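Local coordinates for protein unsaturated glucuronyl hydrolase (Streptococcus agalactiae, PDB 2ZZR) that hydrolyses unsaturated chondroitin, hyaluronan and heparin disaccharides, releasing the unsaturated uronic acid from the sugar to which it is linked, at residues Glu27-Glu30 against Ala31-Ala35; Glu350-Ala353 against Gly354-Leu357; Met63-Glu67 against Trp68-Phe72. All coordinates share one frame; numbering follows the deposited sequence.

In the fold
All three contacts are local, each between neighbouring segments of one chain, and they differ in burial and chemistry. Contact 1 is two turns of helix 25-46, partly buried and held by backbone bonds with an apolar strip on one flank. Contact 2, a turn in the loop between helix 328-346 and strand 361-362, lies at the surface; a charged pair and one backbone bond join its segments, and it rests on helix 25-46, the helix of contact 1. There Leu357 packs on Ala35 and Leu351 on the backbone of Lys34. Contact 3 leads from strand 59-63 into helix 70-84; it is partly buried, rich in amides and aromatic rings, and alone of the three reaches the substrate site.

Contact 1 (Glu27-Glu30 against Ala31-Ala35); sequences EVEE and AIEKA
Successive i to i+4 bonds join Glu27-Glu30 to Ala31-Ala35 in regular alpha-helix, from Ala31 N on Glu27 O to Lys34 N on Glu30 O; the bond from Ile32 N to Val28 O is 2.9 Å long, with 161° at the hydrogen. On the buried flank Val28 CG1 meets Ile32 CD1 at 4.0 Å, the two side chains crossing at a slant. Val28 CG1 stands anti to the backbone N (chi1 174°), while Ile32 sends CG1 back over the preceding turn, 3.3 Å from Val28 O. Next round the helix, Glu33 runs extended, its CG 3.4 Å from Glu29 O. A water donates to Glu33 OE1 at 2.7 Å and, weakly, to Glu29 OE1 at 3.3 Å, bridging two carboxylates whose like charges it may screen. Their other oxygens are held by tyrosine hydroxyls, Glu29 OE2 by Tyr390 and Glu33 OE2 by Tyr83. Lys34 NZ turns to Asn349 and Ser347, and Glu27 forms a salt bridge with Arg340. This is an amphipathic helix of the family's alpha barrel, its apolar side, with Ala31 and Ile32 on Leu386, set against helix 376-390.

Contact 2 (Glu350-Ala353 against Gly354-Leu357); sequences ELIA and GRPL
Arg355 folds back over Glu350 and Ile352, and its aliphatic part makes the tight half of the contact. CG lies 3.3 Å from both Glu350 O and Ile352 O, and it meets Ile352 CG1 at 3.5 Å. Bends at chi2 (-81°) and again at chi3 curl the arginine so that its guanidinium comes back beside Glu350 instead of running straight out. Beneath them Arg355 N donates to Ile352 O at 3.2 Å, closing a type II beta turn from Ile352 to Arg355. Gly354 occupies its third position with a positive phi of 88°; a CB there would run into Ala353 O, which accounts for the glycine. The turn is held against its surroundings by Asn42 of helix 25-46, bonded to Gly354 N and Arg355 O, and by a backbone bond between Gly354 and Tyr60 of strand 59-63. Gln38 of the same helix gives Ile352 O a second donor. The outer half is looser. Glu350 extends across the arginine at about a right angle, and its OE2 lies over one face of the guanidinium, toward the rim, 3.5 Å from Arg355 NH2. The carboxylate and guanidinium planes are 47° apart and no N-H points at the oxygen, leaving a salt bridge of charge alone. Arg355 NE is directed instead to Asn348 OD1, a bond that fixes the guanidinium while the carboxylate of the exposed Glu350 sits over its face.

Contact 3 (Met63-Glu67 against Trp68-Phe72); sequences MDNTE and WTNGF
Hydrogen bonding across the contact is led by Glu67, whose own side chain turns forward to the next peptide: Trp68 N donates to Glu67 OE1 at 3.0 Å. OE1 is met on its anti lone pair, away from the other carboxylate oxygen. The bend at chi2 (-72°) carries the carboxylate round to this N-H. The same OE1 lies 3.2 Å from Trp68 CD1, the carboxylate and indole planes 74° apart. Within the loop Thr66 OG1 donates to Asp64 OD1, two residues back, at 2.7 Å, coming on the syn side but tilted out of the carboxylate plane.

Amide packing fills the inside of the bend. Asn70 lies among the backbones of Asp64 and Glu67, and its CB comes within 3.2 Å of Asn65 OD1. The amide planes of the two asparagines are 50° apart. Asn65 is itself held by Arg103 and Ser99 of helix 87-105, and Arg103 also bonds to Glu67 O.

Apolar contacts gather round the indole. Thr69 CG2 sits 3.3 Å above the centre of the Trp68 ring, a CH-pi contact between adjacent residues, while Thr69 OG1 approaches Glu67 CB at 3.6 Å. Beyond the segments the indole meets the rings of Trp377 and Phe117, and its NE1 bonds to Tyr363 OH.

The side chain of Trp68 lies about 4 Å from that of Asp114, the probable nucleophile, and about 5 Å from that of Trp250, a likely substrate-binding residue. The Glu67 bond holds the Trp68 peptide, whereas the turn of the indole is set by Tyr363 at NE1, Thr69 CG2 over one face and the two neighbouring rings, an arrangement consistent with an aromatic wall beside the active site.

Contact 1 (Glu27-Glu30 against Ala31-Ala35)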
loop_
_atom_site.group_PDB
_atom_site.type_symbol
_atom_site.label_atom_id
_atom_site.label_comp_id
_atom_site.label_asym_id
_atom_site.label_seq_id
_atom_site.Cartn_x
_atom_site.Cartn_y
_atom_site.Cartn_z
ATOM N N GLU A 27 14.945 15.345 -11.973
ATOM C CA GLU A 27 15.255 13.998 -11.475
ATOM C C GLU A 27 13.996 13.132 -11.406
ATOM O O GLU A 27 13.989 11.990 -11.883
ATOM C CB GLU A 27 15.950 14.055 -10.115
ATOM C CG GLU A 27 17.419 14.491 -10.182
ATOM C CD GLU A 27 18.036 14.699 -8.814
ATOM O OE1 GLU A 27 17.364 15.267 -7.927
ATOM O OE2 GLU A 27 19.202 14.297 -8.622
ATOM N N VAL A 28 12.930 13.684 -10.831
ATOM C CA VAL A 28 11.654 12.971 -10.735
ATOM C C VAL A 28 11.021 12.770 -12.118
ATOM O O VAL A 28 10.511 11.688 -12.433
ATOM C CB VAL A 28 10.687 13.670 -9.736
ATOM C CG1 VAL A 28 9.310 13.010 -9.741
ATOM C CG2 VAL A 28 11.289 13.642 -8.333
ATOM N N GLU A 29 11.087 13.808 -12.951
ATOM C CA GLU A 29 10.570 13.765 -14.318
ATOM C C GLU A 29 11.208 12.635 -15.129
ATOM O O GLU A 29 10.516 11.891 -15.823
ATOM C CB GLU A 29 10.874 15.090 -14.996
ATOM C CG GLU A 29 9.910 15.519 -16.050
ATOM C CD GLU A 29 10.140 16.970 -16.415
ATOM O OE1 GLU A 29 11.226 17.274 -16.954
ATOM O OE2 GLU A 29 9.252 17.801 -16.147
ATOM N N GLU A 30 12.529 12.521 -15.033
ATOM C CA GLU A 30 13.275 11.489 -15.755
ATOM C C GLU A 30 12.968 10.076 -15.241
ATOM O O GLU A 30 12.888 9.128 -16.035
ATOM C CB GLU A 30 14.773 11.799 -15.761
ATOM C CG GLU A 30 15.096 12.972 -16.700
ATOM C CD GLU A 30 16.570 13.322 -16.807
ATOM O OE1 GLU A 30 17.397 12.783 -16.042
ATOM O OE2 GLU A 30 16.900 14.167 -17.669
ATOM N N ALA A 31 12.764 9.951 -13.928
ATOM C CA ALA A 31 12.331 8.676 -13.329
ATOM C C ALA A 31 10.939 8.272 -13.821
ATOM O O ALA A 31 10.693 7.095 -14.135
ATOM C CB ALA A 31 12.373 8.754 -11.801
ATOM N N ILE A 32 10.030 9.245 -13.888
ATOM C CA ILE A 32 8.685 9.008 -14.407
ATOM C C ILE A 32 8.747 8.568 -15.869
ATOM O O ILE A 32 8.081 7.605 -16.271
ATOM C CB ILE A 32 7.776 10.258 -14.276
ATOM C CG1 ILE A 32 7.446 10.530 -12.801
ATOM C CG2 ILE A 32 6.488 10.073 -15.069
ATOM C CD1 ILE A 32 6.725 11.862 -12.555
ATOM N N GLU A 33 9.555 9.271 -16.659
ATOM C CA GLU A 33 9.652 8.964 -18.080
ATOM C C GLU A 33 10.243 7.578 -18.344
ATOM O O GLU A 33 9.758 6.868 -19.223
ATOM C CB GLU A 33 10.395 10.076 -18.827
ATOM C CG GLU A 33 9.505 11.291 -19.054
ATOM C CD GLU A 33 10.253 12.544 -19.478
ATOM O OE1 GLU A 33 11.503 12.533 -19.525
ATOM O OE2 GLU A 33 9.573 13.555 -19.752
ATOM N N LYS A 34 11.246 7.184 -17.556
ATOM C CA LYS A 34 11.828 5.838 -17.643
ATOM C C LYS A 34 10.789 4.765 -17.284
ATOM O O LYS A 34 10.695 3.738 -17.957
ATOM C CB LYS A 34 13.078 5.716 -16.762
ATOM C CG LYS A 34 13.905 4.438 -17.001
ATOM C CD LYS A 34 15.213 4.430 -16.221
ATOM C CE LYS A 34 14.984 4.237 -14.730
ATOM N NZ LYS A 34 16.249 3.998 -13.994
ATOM N N ALA A 35 10.006 5.013 -16.233
ATOM C CA ALA A 35 8.922 4.104 -15.850
ATOM C C ALA A 35 7.881 3.968 -16.960
ATOM O O ALA A 35 7.429 2.859 -17.266
ATOM C CB ALA A 35 8.261 4.568 -14.543
HETATM O O HOH W 1 12.633 14.945 -18.865
#

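Contact 2 (Glu350-Ala353 against Gly354-Leu357)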
loop_
_atom_site.group_PDB
_atom_site.type_symbol
_atom_site.label_atom_id
_atom_site.label_comp_id
_atom_site.label_asym_id
_atom_site.label_seq_id
_atom_site.Cartn_x
_atom_site.Cartn_y
_atom_site.Cartn_z
ATOM N N GLU A 350 16.590 -1.926 -17.781
ATOM C CA GLU A 350 16.489 -2.759 -18.976
ATOM C C GLU A 350 15.072 -2.739 -19.541
ATOM O O GLU A 350 14.156 -3.343 -18.977
ATOM C CB GLU A 350 16.950 -4.190 -18.685
ATOM C CG GLU A 350 17.163 -5.027 -19.946
ATOM C CD GLU A 350 17.483 -6.483 -19.660
ATOM O OE1 GLU A 350 17.517 -7.273 -20.629
ATOM O OE2 GLU A 350 17.704 -6.842 -18.480
ATOM N N LEU A 351 14.902 -2.037 -20.660
ATOM C CA LEU A 351 13.585 -1.857 -21.262
ATOM C C LEU A 351 13.229 -2.991 -22.219
ATOM O O LEU A 351 13.414 -2.878 -23.437
ATOM C CB LEU A 351 13.488 -0.498 -21.972
ATOM C CG LEU A 351 13.640 0.791 -21.155
ATOM C CD1 LEU A 351 13.573 1.993 -22.082
ATOM C CD2 LEU A 351 12.594 0.904 -20.050
ATOM N N ILE A 352 12.725 -4.087 -21.657
ATOM C CA ILE A 352 12.234 -5.223 -22.447
ATOM C C ILE A 352 10.909 -5.735 -21.876
ATOM O O ILE A 352 10.607 -5.508 -20.699
ATOM C CB ILE A 352 13.274 -6.378 -22.567
ATOM C CG1 ILE A 352 13.663 -6.931 -21.196
ATOM C CG2 ILE A 352 14.521 -5.920 -23.337
ATOM C CD1 ILE A 352 14.301 -8.313 -21.239
ATOM N N ALA A 353 10.131 -6.416 -22.715
ATOM C CA ALA A 353 8.791 -6.888 -22.361
ATOM C C ALA A 353 8.758 -7.660 -21.041
ATOM O O ALA A 353 9.561 -8.570 -20.820
ATOM C CB ALA A 353 8.202 -7.730 -23.497
ATOM N N GLY A 354 7.842 -7.261 -20.161
ATOM C CA GLY A 354 7.617 -7.960 -18.895
ATOM C C GLY A 354 8.465 -7.548 -17.704
ATOM O O GLY A 354 8.264 -8.059 -16.603
ATOM N N ARG A 355 9.419 -6.640 -17.909
ATOM C CA ARG A 355 10.223 -6.113 -16.801
ATOM C C ARG A 355 9.335 -5.257 -15.889
ATOM O O ARG A 355 8.346 -4.683 -16.352
ATOM C CB ARG A 355 11.402 -5.275 -17.312
ATOM C CG ARG A 355 12.495 -6.053 -18.056
ATOM C CD ARG A 355 13.480 -6.750 -17.138
ATOM N NE ARG A 355 14.365 -5.823 -16.428
ATOM C CZ ARG A 355 15.419 -6.195 -15.711
ATOM N NH1 ARG A 355 16.162 -5.284 -15.097
ATOM N NH2 ARG A 355 15.739 -7.478 -15.608
ATOM N N PRO A 356 9.680 -5.185 -14.588
ATOM C CA PRO A 356 8.942 -4.330 -13.667
ATOM C C PRO A 356 9.501 -2.906 -13.677
ATOM O O PRO A 356 10.545 -2.656 -14.280
ATOM C CB PRO A 356 9.210 -4.984 -12.312
ATOM C CG PRO A 356 10.586 -5.535 -12.441
ATOM C CD PRO A 356 10.772 -5.905 -13.905
ATOM N N LEU A 357 8.812 -1.982 -13.017
ATOM C CA LEU A 357 9.319 -0.622 -12.871
ATOM C C LEU A 357 10.432 -0.574 -11.835
ATOM O O LEU A 357 11.374 0.218 -11.948
ATOM C CB LEU A 357 8.184 0.327 -12.463
ATOM C CG LEU A 357 6.917 0.374 -13.320
ATOM C CD1 LEU A 357 6.004 1.472 -12.825
ATOM C CD2 LEU A 357 7.264 0.584 -14.806
#

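Contact 3 (Met63-Glu67 against Trp68-Phe72)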
loop_
_atom_site.group_PDB
_atom_site.type_symbol
_atom_site.label_atom_id
_atom_site.label_comp_id
_atom_site.label_asym_id
_atom_site.label_seq_id
_atom_site.Cartn_x
_atom_site.Cartn_y
_atom_site.Cartn_z
ATOM N N MET A 63 -1.563 -13.030 -16.610
ATOM C CA MET A 63 -2.672 -13.705 -15.934
ATOM C C MET A 63 -4.010 -12.998 -16.130
ATOM O O MET A 63 -4.061 -11.850 -16.579
ATOM C CB MET A 63 -2.367 -13.846 -14.438
ATOM C CG MET A 63 -2.527 -12.546 -13.649
ATOM S SD MET A 63 -2.600 -12.844 -11.870
ATOM C CE MET A 63 -4.129 -13.775 -11.753
ATOM N N ASP A 64 -5.095 -13.681 -15.767
ATOM C CA ASP A 64 -6.424 -13.094 -15.849
ATOM C C ASP A 64 -6.738 -12.255 -14.603
ATOM O O ASP A 64 -5.851 -12.007 -13.776
ATOM C CB ASP A 64 -7.497 -14.166 -16.106
ATOM C CG ASP A 64 -7.606 -15.194 -14.980
ATOM O OD1 ASP A 64 -6.934 -15.059 -13.933
ATOM O OD2 ASP A 64 -8.392 -16.152 -15.146
ATOM N N ASN A 65 -7.990 -11.817 -14.487
ATOM C CA ASN A 65 -8.403 -10.920 -13.410
ATOM C C ASN A 65 -8.967 -11.671 -12.203
ATOM O O ASN A 65 -10.160 -11.580 -11.900
ATOM C CB ASN A 65 -9.406 -9.877 -13.931
ATOM C CG ASN A 65 -9.498 -8.652 -13.031
ATOM O OD1 ASN A 65 -8.879 -8.599 -11.967
ATOM N ND2 ASN A 65 -10.274 -7.656 -13.460
ATOM N N THR A 66 -8.095 -12.400 -11.506
ATOM C CA THR A 66 -8.528 -13.258 -10.397
ATOM C C THR A 66 -7.603 -13.206 -9.175
ATOM O O THR A 66 -7.791 -13.963 -8.226
ATOM C CB THR A 66 -8.658 -14.739 -10.842
ATOM O OG1 THR A 66 -7.388 -15.205 -11.302
ATOM C CG2 THR A 66 -9.705 -14.899 -11.952
ATOM N N GLU A 67 -6.610 -12.320 -9.191
ATOM C CA GLU A 67 -5.710 -12.169 -8.041
ATOM C C GLU A 67 -6.098 -10.979 -7.157
ATOM O O GLU A 67 -7.121 -10.341 -7.391
ATOM C CB GLU A 67 -4.248 -12.066 -8.493
ATOM C CG GLU A 67 -3.453 -13.384 -8.383
ATOM C CD GLU A 67 -3.135 -13.793 -6.956
ATOM O OE1 GLU A 67 -3.656 -13.164 -6.012
ATOM O OE2 GLU A 67 -2.362 -14.764 -6.780
ATOM N N TRP A 68 -5.295 -10.704 -6.128
ATOM C CA TRP A 68 -5.518 -9.536 -5.266
ATOM C C TRP A 68 -4.781 -8.304 -5.792
ATOM O O TRP A 68 -4.937 -7.207 -5.250
ATOM C CB TRP A 68 -5.091 -9.820 -3.812
ATOM C CG TRP A 68 -3.600 -9.955 -3.576
ATOM C CD1 TRP A 68 -2.846 -11.088 -3.718
ATOM C CD2 TRP A 68 -2.697 -8.928 -3.137
ATOM N NE1 TRP A 68 -1.535 -10.830 -3.402
ATOM C CE2 TRP A 68 -1.412 -9.513 -3.043
ATOM C CE3 TRP A 68 -2.848 -7.567 -2.820
ATOM C CZ2 TRP A 68 -0.277 -8.784 -2.652
ATOM C CZ3 TRP A 68 -1.719 -6.840 -2.424
ATOM C CH2 TRP A 68 -0.449 -7.455 -2.342
ATOM N N THR A 69 -4.012 -8.503 -6.860
ATOM C CA THR A 69 -3.003 -7.544 -7.319
ATOM C C THR A 69 -3.340 -6.851 -8.645
ATOM O O THR A 69 -2.603 -5.959 -9.078
ATOM C CB THR A 69 -1.653 -8.246 -7.517
ATOM O OG1 THR A 69 -1.844 -9.449 -8.278
ATOM C CG2 THR A 69 -1.016 -8.593 -6.181
ATOM N N ASN A 70 -4.427 -7.265 -9.291
ATOM C CA ASN A 70 -4.738 -6.770 -10.647
ATOM C C ASN A 70 -4.914 -5.254 -10.743
ATOM O O ASN A 70 -4.530 -4.650 -11.748
ATOM C CB ASN A 70 -5.972 -7.456 -11.214
ATOM C CG ASN A 70 -5.793 -8.948 -11.330
ATOM O OD1 ASN A 70 -5.414 -9.464 -12.388
ATOM N ND2 ASN A 70 -6.041 -9.649 -10.237
ATOM N N GLY A 71 -5.482 -4.663 -9.697
ATOM C CA GLY A 71 -5.734 -3.216 -9.636
ATOM C C GLY A 71 -4.485 -2.355 -9.689
ATOM O O GLY A 71 -4.548 -1.208 -10.144
ATOM N N PHE A 72 -3.354 -2.897 -9.227
ATOM C CA PHE A 72 -2.081 -2.172 -9.235
ATOM C C PHE A 72 -1.576 -1.918 -10.652
ATOM O O PHE A 72 -0.974 -0.879 -10.919
ATOM C CB PHE A 72 -1.011 -2.893 -8.406
ATOM C CG PHE A 72 -1.324 -2.955 -6.938
ATOM C CD1 PHE A 72 -1.426 -1.784 -6.180
ATOM C CD2 PHE A 72 -1.517 -4.183 -6.306
ATOM C CE1 PHE A 72 -1.716 -1.835 -4.815
ATOM C CE2 PHE A 72 -1.812 -4.244 -4.943
ATOM C CZ PHE A 72 -1.911 -3.069 -4.198
#